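SLH domain-containing protein (Pseudoflavonifractor capillosus, PDB 4OJU) is of unknown function but carries BspA-type leucine-rich repeats, which suggest protein binding, and belongs to a longer protein with SLH domains. Local coordinates at residues Y14-W19 with A43-E48; T69-P74 with L83-C88. All coordinates share one frame; numbering follows the deposited sequence.

From the N terminus, strand 14-19 comes first, and interaction 1 closes when the chain returns 24 residues later through 43-48; strands 24-29 and 38-40 lie within that loop. Interaction 2 opens only after this, closing a shorter loop from 69-74 to 83-88 that includes strand 79-80. The two loops therefore follow in series and neither nest nor cross. Interaction 1 ties together strands at the N-terminal end of the fold, which probably cap the solenoid, whereas interaction 2 bridges the interior of the leucine-rich repeats. Their centres lie about 18 Å apart, yet Ala-43 CA packs against Pro-74 CG at 3.7 Å, so the two contacts adjoin.

Interaction 1. Residues Y14-W19 with A43-E48; sequences YTFEIW and ASVTDE. With EDO (1,2-ethanediol), chain G.
Most striking here is that Val-45 sets its CB over one face of the Phe-16 ring, a CH-pi contact between two strands that are not paired with each other. Both strands belong to one curled mixed sheet that continues into the parallel strands of the leucine-rich repeat solenoid; here, at its N-terminal end, their side chains meet on its inner side. Val-45 CB stands 4.2 Å from the ring centroid and 19° off the normal, displaced toward the rim. The closest touch is made by one of its methyls, Val-45 CG2 lying 3.6 Å from Phe-16 CD2. Its other methyl, CG1, placed between the backbone N and carbonyl carbon (chi1 57°), turns to the next inward residue of the opposing strand and meets Ile-18 CG1 at 4.1 Å. One valine thus fills the space between a ring and a branched aliphatic chain. Further along, the Ile-18 and Asp-47 side chains cross at about a right angle, with Ile-18 CD1 4.0 Å from Asp-47 CB. The carboxylate of Asp-47 is engaged elsewhere, OD2 with Tyr-53 OH and OD1 with Gln-51 N. Val-9, Pro-42 and Val-55 are among the residues packed around the contact. On the other side of their strand, Ser-44 and Thr-46 hold a 1,2-ethanediol, probably from the crystallisation liquor, whose O1 gives its proton to Ser-44 OG at 2.9 Å and hydrogen-bonds Thr-46 OG1.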
loop_
_atom_site.group_PDB
_atom_site.type_symbol
_atom_site.label_atom_id
_atom_site.label_comp_id
_atom_site.label_asym_id
_atom_site.label_seq_id
_atom_site.Cartn_x
_atom_site.Cartn_y
_atom_site.Cartn_z
ATOM N N TYR A 14 -19.944 25.516 -2.366
ATOM C CA TYR A 14 -18.654 25.821 -1.747
ATOM C C TYR A 14 -18.728 26.778 -0.579
ATOM O O TYR A 14 -19.344 27.848 -0.684
ATOM C CB TYR A 14 -17.717 26.450 -2.791
ATOM C CG TYR A 14 -17.524 25.614 -4.024
ATOM C CD1 TYR A 14 -16.760 24.451 -3.989
ATOM C CD2 TYR A 14 -18.107 25.979 -5.235
ATOM C CE1 TYR A 14 -16.579 23.671 -5.128
ATOM C CE2 TYR A 14 -17.944 25.200 -6.375
ATOM C CZ TYR A 14 -17.166 24.054 -6.317
ATOM O OH TYR A 14 -16.998 23.266 -7.420
ATOM N N THR A 15 -18.039 26.425 0.511
ATOM C CA THR A 15 -17.855 27.331 1.648
ATOM C C THR A 15 -16.417 27.810 1.609
ATOM O O THR A 15 -15.521 26.985 1.518
ATOM C CB THR A 15 -18.161 26.675 3.011
ATOM O OG1 THR A 15 -19.420 26.020 2.965
ATOM C CG2 THR A 15 -18.100 27.685 4.164
ATOM N N PHE A 16 -16.198 29.122 1.720
ATOM C CA PHE A 16 -14.857 29.678 1.765
ATOM C C PHE A 16 -14.641 30.483 3.000
ATOM O O PHE A 16 -15.547 31.222 3.426
ATOM C CB PHE A 16 -14.588 30.608 0.568
ATOM C CG PHE A 16 -14.687 29.973 -0.779
ATOM C CD1 PHE A 16 -13.588 29.333 -1.350
ATOM C CD2 PHE A 16 -15.878 30.009 -1.490
ATOM C CE1 PHE A 16 -13.691 28.722 -2.603
ATOM C CE2 PHE A 16 -15.970 29.427 -2.743
ATOM C CZ PHE A 16 -14.880 28.779 -3.295
ATOM N N GLU A 17 -13.413 30.408 3.538
ATOM C CA GLU A 17 -13.013 31.295 4.616
ATOM C C GLU A 17 -12.011 32.255 4.021
ATOM O O GLU A 17 -11.049 31.815 3.370
ATOM C CB GLU A 17 -12.439 30.539 5.811
ATOM C CG GLU A 17 -13.529 29.915 6.656
ATOM C CD GLU A 17 -13.045 29.091 7.826
ATOM O OE1 GLU A 17 -11.844 28.738 7.854
ATOM O OE2 GLU A 17 -13.875 28.768 8.702
ATOM N N ILE A 18 -12.285 33.547 4.141
ATOM C CA ILE A 18 -11.396 34.602 3.661
ATOM C C ILE A 18 -10.598 35.047 4.871
ATOM O O ILE A 18 -11.197 35.449 5.869
ATOM C CB ILE A 18 -12.190 35.766 2.988
ATOM C CG1 ILE A 18 -12.910 35.259 1.716
ATOM C CG2 ILE A 18 -11.285 36.961 2.679
ATOM C CD1 ILE A 18 -14.059 36.181 1.270
ATOM N N TRP A 19 -9.261 34.990 4.764
ATOM C CA TRP A 19 -8.308 35.322 5.819
ATOM C C TRP A 19 -7.876 36.767 5.742
ATOM O O TRP A 19 -7.920 37.351 4.667
ATOM C CB TRP A 19 -7.085 34.411 5.664
ATOM C CG TRP A 19 -7.442 32.965 5.725
ATOM C CD1 TRP A 19 -7.701 32.132 4.677
ATOM C CD2 TRP A 19 -7.606 32.190 6.909
ATOM N NE1 TRP A 19 -8.043 30.888 5.145
ATOM C CE2 TRP A 19 -8.000 30.897 6.513
ATOM C CE3 TRP A 19 -7.449 32.461 8.275
ATOM C CZ2 TRP A 19 -8.221 29.867 7.434
ATOM C CZ3 TRP A 19 -7.641 31.427 9.191
ATOM C CH2 TRP A 19 -8.034 30.151 8.768
ATOM N N ALA A 43 -11.577 30.120 -8.945
ATOM C CA ALA A 43 -10.236 30.643 -8.662
ATOM C C ALA A 43 -10.291 31.821 -7.683
ATOM O O ALA A 43 -9.273 32.194 -7.106
ATOM C CB ALA A 43 -9.578 31.091 -9.961
ATOM N N SER A 44 -11.461 32.440 -7.545
ATOM C CA SER A 44 -11.621 33.563 -6.635
ATOM C C SER A 44 -13.014 33.572 -6.000
ATOM O O SER A 44 -13.929 32.911 -6.487
ATOM C CB SER A 44 -11.346 34.890 -7.342
ATOM O OG SER A 44 -12.368 35.197 -8.269
ATOM N N VAL A 45 -13.152 34.303 -4.898
ATOM C CA VAL A 45 -14.413 34.438 -4.165
ATOM C C VAL A 45 -14.581 35.923 -3.800
ATOM O O VAL A 45 -13.592 36.606 -3.524
ATOM C CB VAL A 45 -14.491 33.467 -2.947
ATOM C CG1 VAL A 45 -13.336 33.669 -1.985
ATOM C CG2 VAL A 45 -15.821 33.572 -2.219
ATOM N N THR A 46 -15.821 36.422 -3.889
ATOM C CA THR A 46 -16.158 37.821 -3.617
ATOM C C THR A 46 -16.883 37.915 -2.283
ATOM O O THR A 46 -17.824 37.151 -2.046
ATOM C CB THR A 46 -17.012 38.344 -4.777
ATOM O OG1 THR A 46 -16.284 38.197 -5.989
ATOM C CG2 THR A 46 -17.447 39.794 -4.617
ATOM N N ASP A 47 -16.455 38.854 -1.417
ATOM C CA ASP A 47 -17.111 39.051 -0.122
ATOM C C ASP A 47 -18.333 39.964 -0.289
ATOM O O ASP A 47 -18.627 40.400 -1.411
ATOM C CB ASP A 47 -16.134 39.573 0.957
ATOM C CG ASP A 47 -15.537 40.963 0.798
ATOM O OD1 ASP A 47 -16.070 41.767 -0.026
ATOM O OD2 ASP A 47 -14.549 41.263 1.509
ATOM N N GLU A 48 -19.050 40.241 0.812
ATOM C CA GLU A 48 -20.272 41.071 0.792
ATOM C C GLU A 48 -20.032 42.497 0.260
ATOM O O GLU A 48 -20.960 43.086 -0.292
ATOM C CB GLU A 48 -20.949 41.114 2.177
ATOM C CG GLU A 48 -20.109 41.718 3.297
ATOM C CD GLU A 48 -20.507 41.338 4.715
ATOM O OE1 GLU A 48 -21.720 41.341 5.032
ATOM O OE2 GLU A 48 -19.588 41.085 5.528
HETATM C C1 EDO G . -15.597 35.889 -8.531
HETATM O O1 EDO G . -14.984 35.902 -7.252
HETATM C C2 EDO G . -17.003 35.272 -8.422
HETATM O O2 EDO G . -17.763 36.034 -7.495
#

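Interaction 2. Residues T69-P74 with L83-C88; sequences TGVTVP and LAFAYC
An apolar contact in the core of the leucine-rich repeat solenoid joins Val-71 and Val-73, on the segment containing strand 70-72, to Phe-85, on the turns that follow strand 79-80. It illustrates how such a fold is filled: short parallel strands line one side, loops return along another, and side chains from both meet in between. Val-71 and Phe-85 approach from opposite directions, and the far end of the ring makes the touch. Phe-85 CE1 lies 3.7 Å from Val-71 CG2, and Val-71 CG1 also reaches that ring carbon. Val-73 reaches the ring obliquely through CG2, which is 4.2 Å from Phe-85 CZ. Its CG2 lies anti to the carbonyl carbon while CG1 is anti to the backbone N (chi1 179°), and this rotation brings CG2 to the ring. On the loop side, a type I turn from Leu-83 to Ala-86 and a type II turn from Phe-85 to Cys-88 overlap at Phe-85 and Ala-86, and the CB of Phe-85 points toward the strand segment. Phe-63 stacks on that ring and Phe-108 meets it with nearly parallel planes, consistent with a column of phenylalanines running through successive turns of the solenoid. With Phe-85 cut back to an alanine, the methyls of Val-71 and Val-73 would probably face a gap, and Phe-63 and Phe-108 would lose their ring partner. Across these two segments the contact consists of carbon against carbon, which implies cohesion from shape and the burial of apolar surface, with little demand for exact bond direction.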
loop_
_atom_site.group_PDB
_atom_site.type_symbol
_atom_site.label_atom_id
_atom_site.label_comp_id
_atom_site.label_asym_id
_atom_site.label_seq_id
_atom_site.Cartn_x
_atom_site.Cartn_y
_atom_site.Cartn_z
ATOM N N THR A 69 -17.178 13.186 -9.185
ATOM C CA THR A 69 -16.622 12.305 -10.216
ATOM C C THR A 69 -15.381 12.941 -10.828
ATOM O O THR A 69 -14.532 12.250 -11.381
ATOM C CB THR A 69 -17.666 11.997 -11.290
ATOM O OG1 THR A 69 -18.211 13.232 -11.761
ATOM C CG2 THR A 69 -18.780 11.073 -10.784
ATOM N N GLY A 70 -15.305 14.253 -10.748
ATOM C CA GLY A 70 -14.197 15.017 -11.304
ATOM C C GLY A 70 -14.001 16.331 -10.590
ATOM O O GLY A 70 -14.918 16.830 -9.933
ATOM N N VAL A 71 -12.802 16.886 -10.693
ATOM C CA VAL A 71 -12.495 18.151 -10.057
ATOM C C VAL A 71 -11.436 18.913 -10.845
ATOM O O VAL A 71 -10.459 18.323 -11.303
ATOM C CB VAL A 71 -12.078 17.991 -8.552
ATOM C CG1 VAL A 71 -10.813 17.147 -8.381
ATOM C CG2 VAL A 71 -11.922 19.358 -7.852
ATOM N N THR A 72 -11.636 20.238 -10.968
ATOM C CA THR A 72 -10.629 21.160 -11.474
ATOM C C THR A 72 -10.198 21.994 -10.284
ATOM O O THR A 72 -11.028 22.664 -9.674
ATOM C CB THR A 72 -11.117 22.012 -12.632
ATOM O OG1 THR A 72 -11.368 21.157 -13.735
ATOM C CG2 THR A 72 -10.084 23.049 -13.053
ATOM N N VAL A 73 -8.925 21.902 -9.923
ATOM C CA VAL A 73 -8.300 22.700 -8.877
ATOM C C VAL A 73 -7.685 23.893 -9.634
ATOM O O VAL A 73 -6.817 23.672 -10.476
ATOM C CB VAL A 73 -7.281 21.870 -8.068
ATOM C CG1 VAL A 73 -6.621 22.725 -6.994
ATOM C CG2 VAL A 73 -7.946 20.640 -7.451
ATOM N N PRO A 74 -8.210 25.123 -9.470
ATOM C CA PRO A 74 -7.757 26.241 -10.323
ATOM C C PRO A 74 -6.336 26.687 -10.023
ATOM O O PRO A 74 -5.824 26.387 -8.942
ATOM C CB PRO A 74 -8.774 27.338 -10.022
ATOM C CG PRO A 74 -9.172 27.065 -8.610
ATOM C CD PRO A 74 -9.267 25.560 -8.542
ATOM N N LEU A 83 -6.282 15.080 3.633
ATOM C CA LEU A 83 -7.553 14.389 3.358
ATOM C C LEU A 83 -8.556 15.261 2.573
ATOM O O LEU A 83 -9.736 14.995 2.652
ATOM C CB LEU A 83 -8.197 13.932 4.700
ATOM C CG LEU A 83 -7.452 12.865 5.472
ATOM C CD1 LEU A 83 -7.968 12.742 6.898
ATOM C CD2 LEU A 83 -7.607 11.511 4.804
ATOM N N ALA A 84 -8.103 16.264 1.808
ATOM C CA ALA A 84 -9.021 17.180 1.100
ATOM C C ALA A 84 -10.010 16.437 0.209
ATOM O O ALA A 84 -11.183 16.778 0.194
ATOM C CB ALA A 84 -8.237 18.188 0.266
ATOM N N PHE A 85 -9.542 15.404 -0.518
ATOM C CA PHE A 85 -10.412 14.626 -1.405
ATOM C C PHE A 85 -10.465 13.153 -1.001
ATOM O O PHE A 85 -10.736 12.293 -1.842
ATOM C CB PHE A 85 -9.921 14.733 -2.853
ATOM C CG PHE A 85 -9.963 16.133 -3.393
ATOM C CD1 PHE A 85 -11.123 16.637 -3.965
ATOM C CD2 PHE A 85 -8.841 16.952 -3.331
ATOM C CE1 PHE A 85 -11.158 17.932 -4.470
ATOM C CE2 PHE A 85 -8.873 18.242 -3.852
ATOM C CZ PHE A 85 -10.043 18.737 -4.383
ATOM N N ALA A 86 -10.222 12.855 0.259
ATOM C CA ALA A 86 -10.188 11.464 0.667
ATOM C C ALA A 86 -11.555 10.801 0.683
ATOM O O ALA A 86 -12.564 11.467 0.945
ATOM C CB ALA A 86 -9.560 11.364 2.039
ATOM N N TYR A 87 -11.576 9.476 0.438
ATOM C CA TYR A 87 -12.745 8.590 0.446
ATOM C C TYR A 87 -13.802 9.021 -0.579
ATOM O O TYR A 87 -14.991 8.757 -0.393
ATOM C CB TYR A 87 -13.345 8.450 1.870
ATOM C CG TYR A 87 -12.286 8.125 2.901
ATOM C CD1 TYR A 87 -11.701 6.862 2.955
ATOM C CD2 TYR A 87 -11.826 9.095 3.785
ATOM C CE1 TYR A 87 -10.672 6.578 3.855
ATOM C CE2 TYR A 87 -10.816 8.814 4.707
ATOM C CZ TYR A 87 -10.229 7.560 4.725
ATOM O OH TYR A 87 -9.239 7.280 5.633
ATOM N N CYS A 88 -13.347 9.618 -1.692
ATOM C CA CYS A 88 -14.217 10.029 -2.810
ATOM C C CYS A 88 -14.213 8.888 -3.807
ATOM O O CYS A 88 -13.390 8.830 -4.711
ATOM C CB CYS A 88 -13.754 11.345 -3.424
ATOM S SG CYS A 88 -14.048 12.779 -2.361
#